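PDB 3K01: Acarbose/maltose binding protein GacH from Streptomyces glaucescens, which binds acarbose and an acarbose homolog as the solute receptor of an ABC transporter, and probably maltose as well. Local coordinates for residues A[137-142]-A[332-337]; A[150-155]-A[254-259]. All coordinates share one frame; numbering follows the deposited sequence.

Contact 1: A[137-142]-A[332-337]; sequences PQVIDT and LSLLPT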
ATOM      1  N   PRO A 137     -11.049   8.468   0.605  1.00  7.16           N
ATOM      2  CA  PRO A 137      -9.852   7.855   1.222  1.00  6.88           C
ATOM      3  C   PRO A 137      -9.977   7.682   2.713  1.00  7.29           C
ATOM      4  O   PRO A 137     -10.627   8.479   3.405  1.00  8.05           O
ATOM      5  CB  PRO A 137      -8.739   8.871   0.907  1.00  7.70           C
ATOM      6  CG  PRO A 137      -9.290   9.724  -0.223  1.00  7.81           C
ATOM      7  CD  PRO A 137     -10.755   9.829   0.140  1.00  7.98           C
ATOM      8  N   GLN A 138      -9.310   6.657   3.227  1.00  6.56           N
ATOM      9  CA  GLN A 138      -9.330   6.371   4.661  1.00  6.75           C
ATOM     10  C   GLN A 138      -7.906   6.309   5.241  1.00  7.05           C
ATOM     11  O   GLN A 138      -7.537   7.171   6.050  1.00  7.66           O
ATOM     12  CB  GLN A 138     -10.097   5.098   4.951  1.00  7.78           C
ATOM     13  CG  GLN A 138     -10.319   4.867   6.427  1.00  8.30           C
ATOM     14  CD  GLN A 138     -10.762   3.472   6.709  1.00  9.02           C
ATOM     15  OE1 GLN A 138     -10.130   2.521   6.237  1.00  8.89           O
ATOM     16  NE2 GLN A 138     -11.875   3.304   7.460  1.00  9.68           N
ATOM     17  N   VAL A 139      -7.097   5.331   4.815  1.00  6.56           N
ATOM     18  CA  VAL A 139      -5.711   5.246   5.304  1.00  7.19           C
ATOM     19  C   VAL A 139      -4.788   4.922   4.135  1.00  6.86           C
ATOM     20  O   VAL A 139      -5.211   4.370   3.106  1.00  6.73           O
ATOM     21  CB  VAL A 139      -5.535   4.174   6.415  1.00  8.01           C
ATOM     22  CG1 VAL A 139      -6.313   4.536   7.689  1.00  8.94           C
ATOM     23  CG2 VAL A 139      -5.942   2.834   5.934  1.00  8.43           C
ATOM     24  N   ILE A 140      -3.515   5.266   4.295  1.00  6.70           N
ATOM     25  CA  ILE A 140      -2.487   4.993   3.272  1.00  6.96           C
ATOM     26  C   ILE A 140      -1.327   4.229   3.889  1.00  7.16           C
ATOM     27  O   ILE A 140      -1.061   4.360   5.078  1.00  7.10           O
ATOM     28  CB  ILE A 140      -1.979   6.336   2.640  1.00  7.32           C
ATOM     29  CG1 ILE A 140      -0.983   6.123   1.471  1.00  8.13           C
ATOM     30  CG2 ILE A 140      -1.405   7.284   3.704  1.00  8.75           C
ATOM     31  CD1 ILE A 140      -0.928   7.313   0.521  1.00  8.07           C
ATOM     32  N   ASP A 141      -0.654   3.424   3.074  1.00  6.74           N
ATOM     33  CA  ASP A 141       0.637   2.918   3.504  1.00  7.25           C
ATOM     34  C   ASP A 141       1.525   2.717   2.274  1.00  7.15           C
ATOM     35  O   ASP A 141       1.133   3.008   1.131  1.00  7.35           O
ATOM     36  CB  ASP A 141       0.483   1.659   4.371  1.00  8.21           C
ATOM     37  CG  ASP A 141      -0.210   0.536   3.658  1.00  9.97           C
ATOM     38  OD1 ASP A 141      -0.060   0.410   2.426  1.00  9.80           O
ATOM     39  OD2 ASP A 141      -0.927  -0.245   4.330  1.00 12.82           O
ATOM     40  N   THR A 142       2.762   2.300   2.522  1.00  7.58           N
ATOM     41  CA  THR A 142       3.739   2.113   1.443  1.00  7.30           C
ATOM     42  C   THR A 142       4.880   1.277   1.982  1.00  6.98           C
ATOM     43  O   THR A 142       4.874   0.868   3.148  1.00  7.83           O
ATOM     44  CB  THR A 142       4.240   3.486   0.926  1.00  7.13           C
ATOM     45  OG1 THR A 142       4.960   3.340  -0.310  1.00  7.32           O
ATOM     46  CG2 THR A 142       5.105   4.223   1.931  1.00  8.31           C
ATOM     47  N   LEU A 332      -4.837   3.446  16.757  1.00  9.69           N
ATOM     48  CA  LEU A 332      -4.381   2.303  15.972  1.00  9.89           C
ATOM     49  C   LEU A 332      -3.086   2.538  15.215  1.00  9.28           C
ATOM     50  O   LEU A 332      -2.569   1.608  14.624  1.00  9.52           O
ATOM     51  CB  LEU A 332      -5.463   1.907  14.954  1.00 10.09           C
ATOM     52  CG  LEU A 332      -6.834   1.557  15.541  1.00 10.63           C
ATOM     53  CD1 LEU A 332      -7.793   1.226  14.406  1.00 11.22           C
ATOM     54  CD2 LEU A 332      -6.699   0.369  16.532  1.00 12.20           C
ATOM     55  N   SER A 333      -2.622   3.783  15.149  1.00  9.40           N
ATOM     56  CA  SER A 333      -1.387   4.151  14.448  1.00  9.54           C
ATOM     57  C   SER A 333      -1.446   3.869  12.945  1.00 10.50           C
ATOM     58  O   SER A 333      -0.408   3.691  12.301  1.00 11.25           O
ATOM     59  CB  SER A 333      -0.181   3.445  15.074  1.00  9.71           C
ATOM     60  OG  SER A 333      -0.019   3.903  16.406  1.00 10.49           O
ATOM     61  N   LEU A 334      -2.653   3.853  12.373  1.00  8.90           N
ATOM     62  CA  LEU A 334      -2.796   3.819  10.917  1.00  9.26           C
ATOM     63  C   LEU A 334      -2.576   5.195  10.359  1.00  8.32           C
ATOM     64  O   LEU A 334      -2.903   6.201  11.001  1.00 10.13           O
ATOM     65  CB  LEU A 334      -4.166   3.279  10.523  1.00  9.03           C
ATOM     66  CG  LEU A 334      -4.420   1.835  10.935  1.00  9.20           C
ATOM     67  CD1 LEU A 334      -5.870   1.443  10.666  1.00 11.38           C
ATOM     68  CD2 LEU A 334      -3.423   0.882  10.239  1.00 13.61           C
ATOM     69  N   LEU A 335      -2.055   5.270   9.146  1.00  7.98           N
ATOM     70  CA  LEU A 335      -1.611   6.550   8.607  1.00  7.46           C
ATOM     71  C   LEU A 335      -2.758   7.265   7.882  1.00  7.41           C
ATOM     72  O   LEU A 335      -3.384   6.684   7.009  1.00  8.18           O
ATOM     73  CB  LEU A 335      -0.426   6.355   7.639  1.00  7.79           C
ATOM     74  CG  LEU A 335       0.750   5.593   8.256  1.00  7.35           C
ATOM     75  CD1 LEU A 335       1.743   5.195   7.185  1.00 10.85           C
ATOM     76  CD2 LEU A 335       1.441   6.434   9.353  1.00 10.83           C
ATOM     77  N   PRO A 336      -3.009   8.540   8.245  1.00  7.39           N
ATOM     78  CA  PRO A 336      -4.132   9.235   7.610  1.00  7.63           C
ATOM     79  C   PRO A 336      -3.891   9.626   6.171  1.00  7.35           C
ATOM     80  O   PRO A 336      -2.750   9.721   5.704  1.00  7.67           O
ATOM     81  CB  PRO A 336      -4.306  10.497   8.459  1.00  9.62           C
ATOM     82  CG  PRO A 336      -3.080  10.609   9.317  1.00 10.21           C
ATOM     83  CD  PRO A 336      -2.294   9.360   9.255  1.00  8.42           C
ATOM     84  N   THR A 337      -4.978   9.911   5.463  1.00  7.91           N
ATOM     85  CA  THR A 337      -4.834  10.450   4.125  1.00  8.22           C
ATOM     86  C   THR A 337      -4.991  11.952   4.090  1.00  8.45           C
ATOM     87  O   THR A 337      -4.605  12.586   3.110  1.00  9.21           O
ATOM     88  CB  THR A 337      -5.844   9.854   3.172  1.00  7.64           C
ATOM     89  OG1 THR A 337      -7.177  10.221   3.592  1.00  8.68           O
ATOM     90  CG2 THR A 337      -5.713   8.352   3.149  1.00  8.04           C
TER
HETATM   91  O   HOH W   1      -2.105   3.037   7.320  1.00 11.19           O
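Val139 and Pro336 mark the closest backbone approach between residues 137-142 and 332-337, their CA atoms 4.9 Å apart. The touching parts run at 127° to one another, so the loop slants across the strand. One direct hydrogen bond joins the backbones: Ile140 N donates to Leu335 O over 3.1 Å, with 160° at the hydrogen, and it approaches tilted out of the carbonyl plane. The same Leu335 O also receives a CA-H...O contact from Val139, CA to O 3.2 Å. Beside them a bridging water donates to Ile140 O at 2.8 Å and accepts from Leu335 N at 2.9 Å, so both backbone groups are satisfied without meeting.

Strand 132-148 is irregular at this point. Gln138 and Val139 both face Trp298 of the antiparallel neighbour 293-302 in a classic beta bulge, part of the mixed sheet of this solute-binding protein. Within the bulge the Gln138 side chain sets out away from the loop, and its OE1 is hydrogen-bonded to Arg89.

Thr337 gives the loop its broadest cover of the strand. Its CG2, anti to its carbonyl carbon, lies against the peptide after Gln138, 3.6 Å from Gln138 O. On the other branch OG1 rests 3.4 Å from Pro137 CB, while its polar partners are His119 and Gln325. Ile140 has CG1 anti to its N (chi1 -175°), which leaves CG2 to reach Pro336 O. The side chains of Val139 and Leu334 pass at a slant, CG1 of the valine 3.8 Å from CB of the leucine. Leu335 sets its CB and CD1 against Ile140 O, and its side chain continues onto Val353, Phe356 and Val360 of helix 351-360.

Contact 2: A[150-155]-A[254-259]; sequences ELLTKA and VAMMVN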
ATOM      1  N   GLU A 150      22.551   0.580  14.725  1.00  6.36           N
ATOM      2  CA  GLU A 150      23.841   0.218  15.294  1.00  7.14           C
ATOM      3  C   GLU A 150      24.767  -0.341  14.228  1.00  7.03           C
ATOM      4  O   GLU A 150      25.960  -0.059  14.245  1.00  8.02           O
ATOM      5  CB  GLU A 150      23.664  -0.764  16.436  1.00  8.11           C
ATOM      6  CG  GLU A 150      24.964  -1.080  17.157  1.00 10.23           C
ATOM      7  CD  GLU A 150      25.691  -2.286  16.622  1.00 12.49           C
ATOM      8  OE1 GLU A 150      25.114  -3.173  15.933  1.00 12.05           O
ATOM      9  OE2 GLU A 150      26.913  -2.375  16.911  1.00 13.69           O
ATOM     10  N   LEU A 151      24.250  -1.173  13.311  1.00  6.91           N
ATOM     11  CA  LEU A 151      25.128  -1.697  12.270  1.00  7.45           C
ATOM     12  C   LEU A 151      25.602  -0.603  11.334  1.00  7.80           C
ATOM     13  O   LEU A 151      26.773  -0.564  10.946  1.00  8.09           O
ATOM     14  CB  LEU A 151      24.456  -2.836  11.493  1.00  7.41           C
ATOM     15  CG  LEU A 151      24.237  -4.137  12.278  1.00  7.42           C
ATOM     16  CD1 LEU A 151      23.435  -5.126  11.415  1.00  9.29           C
ATOM     17  CD2 LEU A 151      25.566  -4.780  12.689  1.00  9.02           C
ATOM     18  N   LEU A 152      24.720   0.321  10.980  1.00  7.41           N
ATOM     19  CA  LEU A 152      25.167   1.416  10.117  1.00  7.97           C
ATOM     20  C   LEU A 152      26.154   2.327  10.848  1.00  8.29           C
ATOM     21  O   LEU A 152      27.137   2.787  10.254  1.00  8.72           O
ATOM     22  CB  LEU A 152      24.004   2.230   9.554  1.00  7.73           C
ATOM     23  CG  LEU A 152      23.373   1.707   8.239  1.00  9.07           C
ATOM     24  CD1 LEU A 152      22.752   0.315   8.378  1.00  9.48           C
ATOM     25  CD2 LEU A 152      22.357   2.699   7.690  1.00  8.92           C
ATOM     26  N   THR A 153      25.920   2.556  12.135  1.00  8.46           N
ATOM     27  CA  THR A 153      26.805   3.415  12.923  1.00  9.86           C
ATOM     28  C   THR A 153      28.153   2.745  13.061  1.00  9.82           C
ATOM     29  O   THR A 153      29.202   3.398  12.863  1.00 11.15           O
ATOM     30  CB  THR A 153      26.191   3.678  14.301  1.00  9.53           C
ATOM     31  OG1 THR A 153      24.991   4.400  14.114  1.00 10.74           O
ATOM     32  CG2 THR A 153      27.125   4.546  15.163  1.00  9.99           C
ATOM     33  N   LYS A 154      28.173   1.447  13.366  1.00  9.74           N
ATOM     34  CA  LYS A 154      29.433   0.737  13.511  1.00 11.31           C
ATOM     35  C   LYS A 154      30.214   0.809  12.202  1.00 11.74           C
ATOM     36  O   LYS A 154      31.445   1.003  12.215  1.00 13.32           O
ATOM     37  CB  LYS A 154      29.196  -0.701  13.956  1.00 12.58           C
ATOM     38  CG  LYS A 154      30.480  -1.484  14.160  1.00 15.03           C
ATOM     39  CD  LYS A 154      30.247  -2.649  15.092  1.00 20.64           C
ATOM     40  CE  LYS A 154      31.569  -3.181  15.665  1.00 24.60           C
ATOM     41  NZ  LYS A 154      32.010  -2.453  16.879  1.00 28.94           N
ATOM     42  N   ALA A 155      29.514   0.714  11.070  1.00 10.30           N
ATOM     43  CA  ALA A 155      30.159   0.727   9.760  1.00 11.11           C
ATOM     44  C   ALA A 155      30.546   2.144   9.326  1.00 11.62           C
ATOM     45  O   ALA A 155      31.307   2.309   8.355  1.00 12.97           O
ATOM     46  CB  ALA A 155      29.240   0.098   8.731  1.00 10.90           C
ATOM     47  N   VAL A 254      21.256  -9.234   7.952  1.00  5.72           N
ATOM     48  CA  VAL A 254      21.328  -8.044   7.094  1.00  5.88           C
ATOM     49  C   VAL A 254      21.140  -6.789   7.945  1.00  6.52           C
ATOM     50  O   VAL A 254      20.547  -6.861   9.037  1.00  6.31           O
ATOM     51  CB  VAL A 254      20.256  -8.038   5.963  1.00  6.18           C
ATOM     52  CG1 VAL A 254      20.443  -9.248   5.074  1.00  7.17           C
ATOM     53  CG2 VAL A 254      18.849  -8.006   6.526  1.00  6.46           C
ATOM     54  N   ALA A 255      21.580  -5.657   7.405  1.00  5.68           N
ATOM     55  CA  ALA A 255      21.403  -4.382   8.079  1.00  5.66           C
ATOM     56  C   ALA A 255      20.169  -3.609   7.641  1.00  5.57           C
ATOM     57  O   ALA A 255      19.772  -2.636   8.310  1.00  5.92           O
ATOM     58  CB  ALA A 255      22.633  -3.518   7.866  1.00  5.76           C
ATOM     59  N   MET A 256      19.587  -3.999   6.503  1.00  5.41           N
ATOM     60  CA  MET A 256      18.490  -3.249   5.863  1.00  5.91           C
ATOM     61  C   MET A 256      17.518  -4.196   5.227  1.00  5.76           C
ATOM     62  O   MET A 256      17.905  -5.267   4.773  1.00  5.33           O
ATOM     63  CB  MET A 256      19.052  -2.321   4.782  1.00  6.25           C
ATOM     64  CG  MET A 256      19.980  -1.247   5.344  1.00  7.07           C
ATOM     65  SD  MET A 256      20.657  -0.116   4.108  1.00  8.45           S
ATOM     66  CE  MET A 256      22.018  -1.139   3.485  1.00 11.57           C
ATOM     67  N   MET A 257      16.262  -3.768   5.122  1.00  5.44           N
ATOM     68  CA  MET A 257      15.256  -4.505   4.327  1.00  5.66           C
ATOM     69  C   MET A 257      14.264  -3.445   3.888  1.00  6.08           C
ATOM     70  O   MET A 257      14.247  -2.343   4.407  1.00  6.69           O
ATOM     71  CB  MET A 257      14.537  -5.591   5.124  1.00  6.52           C
ATOM     72  CG  MET A 257      13.673  -5.042   6.244  1.00  7.10           C
ATOM     73  SD  MET A 257      12.664  -6.351   7.000  1.00  7.04           S
ATOM     74  CE  MET A 257      11.916  -5.527   8.395  1.00  8.11           C
ATOM     75  N   VAL A 258      13.425  -3.778   2.913  1.00  7.10           N
ATOM     76  CA  VAL A 258      12.304  -2.908   2.552  1.00  6.91           C
ATOM     77  C   VAL A 258      11.028  -3.546   3.085  1.00  6.94           C
ATOM     78  O   VAL A 258      10.836  -4.756   2.974  1.00  6.95           O
ATOM     79  CB  VAL A 258      12.250  -2.739   1.040  1.00  7.84           C
ATOM     80  CG1 VAL A 258      10.962  -2.030   0.590  1.00  8.41           C
ATOM     81  CG2 VAL A 258      13.474  -1.996   0.576  1.00  8.23           C
ATOM     82  N   ASN A 259      10.176  -2.747   3.715  1.00  6.23           N
ATOM     83  CA  ASN A 259       8.990  -3.319   4.335  1.00  6.38           C
ATOM     84  C   ASN A 259       7.983  -2.239   4.643  1.00  6.32           C
ATOM     85  O   ASN A 259       8.252  -1.045   4.395  1.00  6.71           O
ATOM     86  CB  ASN A 259       9.379  -4.126   5.585  1.00  6.71           C
ATOM     87  CG  ASN A 259       8.556  -5.378   5.733  1.00  6.67           C
ATOM     88  OD1 ASN A 259       7.380  -5.421   5.349  1.00  6.96           O
ATOM     89  ND2 ASN A 259       9.177  -6.431   6.263  1.00  7.78           N
TER
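The flat groups that Leu151 and Leu152 meet are the two peptides flanking Ala255; no aromatic ring takes part between residues 150-155 and 254-259. Leu151 CD1 stands above the plane of the Val254-Ala255 peptide, displaced to the side where Ala255 CA lies, 4.1 Å from Val254 O. Leu152 CD1 also lies above the plane of the Ala255-Met256 peptide, but out past its oxygen, 4.2 Å from Ala255 O. The methyl of Ala255 projects between the two leucines, its CB 4.0 Å from Leu151 CD1 and 3.9 Å from Leu152 CD1. Leu151 carries CG anti to its carbonyl carbon (chi1 -69°), which brings the branch toward Ala255. Leu152 sets out obliquely, but its CD1 comes in at the end and also grazes Met256 CG.

Helix 149-155 thus packs on the strand where the chain turns a corner at Ala255. The alanine makes backbone hydrogen bonds with Asn148 and Thr180, and Ile173 of helix 163-177 backs Leu152.

Aliphatic carbons make the close contacts, with the carbonyl oxygens at their margin and no hydrogen bond across; the grip therefore rests on shape and on excluding water, and carries little directional preference.

How the contacts relate
Followed from the N terminus, the chain first lays down residues 137-142 on strand 132-148 and passes directly into helix 149-155, which supplies residues 150-155. After 98 further residues, about half of them helical, it returns as strand 254-259 and closes contact 2. Contact 1 closes later, when the loop after helix 322-332 brings residues 332-337 back. Contact 2 is therefore nested inside the loop of contact 1, and the two do not cross. Their centres lie about 26 Å apart, yet strands 132-148 and 254-259 are antiparallel neighbours, so one sheet carries a loop at contact 1 and a helix at contact 2.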